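Local coordinates for protein demethyldecarbamoylnovobiocin O-methyltransferase (Streptomyces caeruleus, PDB 2WK1) that transfers a methyl group from S-adenosyl-L-methionine to the 4-hydroxyl of the noviose sugar in the penultimate step of novobiocin biosynthesis, at residues M246-P249 against P250-D253. Sequence-based numbering, arbitrary orientation. Where two conformers were deposited one is given.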
loop_
_atom_site.group_PDB
_atom_site.type_symbol
_atom_site.label_atom_id
_atom_site.label_comp_id
_atom_site.label_asym_id
_atom_site.label_seq_id
_atom_site.Cartn_x
_atom_site.Cartn_y
_atom_site.Cartn_z
ATOM N N MET A 246 -24.902 2.831 -14.522
ATOM C CA MET A 246 -26.225 2.475 -14.047
ATOM C C MET A 246 -26.953 3.592 -13.332
ATOM O O MET A 246 -28.180 3.735 -13.511
ATOM C CB MET A 246 -26.021 1.227 -12.742
ATOM C CG MET A 246 -25.383 0.153 -13.429
ATOM S SD MET A 246 -25.568 -1.121 -12.278
ATOM C CE MET A 246 -24.260 -2.244 -13.014
ATOM N N MET A 247 -26.232 4.397 -12.567
ATOM C CA MET A 247 -26.873 5.392 -11.693
ATOM C C MET A 247 -26.618 6.812 -12.135
ATOM O O MET A 247 -26.884 7.750 -11.370
ATOM C CB MET A 247 -26.367 5.253 -10.250
ATOM C CG MET A 247 -26.332 3.868 -9.719
ATOM S SD MET A 247 -27.864 3.010 -9.992
ATOM C CE MET A 247 -29.073 4.047 -9.174
ATOM N N CYS A 248 -26.123 6.992 -13.364
ATOM C CA CYS A 248 -25.848 8.328 -13.901
ATOM C C CYS A 248 -26.649 8.542 -15.167
ATOM O O CYS A 248 -26.237 8.118 -16.236
ATOM C CB CYS A 248 -24.368 8.515 -14.230
ATOM S SG CYS A 248 -23.980 10.159 -14.926
ATOM N N PRO A 249 -27.828 9.182 -15.064
ATOM C CA PRO A 249 -28.661 9.311 -16.249
ATOM C C PRO A 249 -27.987 9.962 -17.460
ATOM O O PRO A 249 -28.128 9.424 -18.568
ATOM C CB PRO A 249 -29.867 10.123 -15.747
ATOM C CG PRO A 249 -29.924 9.868 -14.284
ATOM C CD PRO A 249 -28.510 9.665 -13.853
ATOM N N PRO A 250 -27.222 11.057 -17.260
ATOM C CA PRO A 250 -26.624 11.670 -18.451
ATOM C C PRO A 250 -25.524 10.818 -19.073
ATOM O O PRO A 250 -25.353 10.812 -20.284
ATOM C CB PRO A 250 -26.089 13.005 -17.930
ATOM C CG PRO A 250 -26.988 13.337 -16.754
ATOM C CD PRO A 250 -27.152 11.973 -16.099
ATOM N N CYS A 251 -24.790 10.074 -18.249
ATOM C CA CYS A 251 -23.739 9.214 -18.761
ATOM C C CYS A 251 -24.358 8.047 -19.501
ATOM O O CYS A 251 -23.896 7.650 -20.577
ATOM C CB CYS A 251 -22.871 8.710 -17.593
ATOM S SG CYS A 251 -22.353 9.955 -16.342
ATOM N N LYS A 252 -25.415 7.475 -18.920
ATOM C CA LYS A 252 -26.177 6.423 -19.565
ATOM C C LYS A 252 -26.735 6.902 -20.916
ATOM O O LYS A 252 -26.643 6.208 -21.919
ATOM C CB LYS A 252 -27.302 5.965 -18.619
ATOM C CG LYS A 252 -27.972 4.665 -19.000
ATOM C CD LYS A 252 -29.157 4.237 -18.086
ATOM C CE LYS A 252 -28.762 3.654 -16.751
ATOM N NZ LYS A 252 -29.885 3.453 -15.766
ATOM N N ASP A 253 -27.252 8.126 -20.944
ATOM C CA ASP A 253 -27.724 8.705 -22.202
ATOM C C ASP A 253 -26.626 8.758 -23.280
ATOM O O ASP A 253 -26.849 8.377 -24.419
ATOM C CB ASP A 253 -28.216 10.144 -22.010
ATOM C CG ASP A 253 -29.531 10.281 -21.258
ATOM O OD1 ASP A 253 -30.240 9.305 -21.025
ATOM O OD2 ASP A 253 -29.849 11.432 -20.870
#
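C248 and C251 close a CPPC disulfide across the first turn of helix 249-261, with C248 at the N-cap position. C248 turns its SG anti to the backbone N (chi1 179°), whereas C251 keeps its SG beside its own N; the two sulfurs thus meet at 2.2 Å with a torsion of 56° about the S-S bond. The same turn is pinned on the backbone by C248 O, which accepts K252 N at 2.9 Å in a nearly straight bond. One residue on, P249 O takes D253 N at 2.8 Å. Between the cysteines, the rings of P249 and P250 lie side by side and point the same way, the Pro-Pro link setting P249 CB 3.3 Å from P250 CD. P250 also packs on D158 and M161 of helix 156-161 and on Y220, while D253 OD2 is hydrogen-bonded to the hydroxyl of Y155. The disulfide joins the last loop residue before the helix to its first turn; the C248 side chain lies near D244, a predicted magnesium ligand. K252 reaches back along that loop, its chain bent at the third torsion, and NZ donates a hydrogen bond to M246 O at 2.8 Å, the nitrogen standing 26° out of the carbonyl plane.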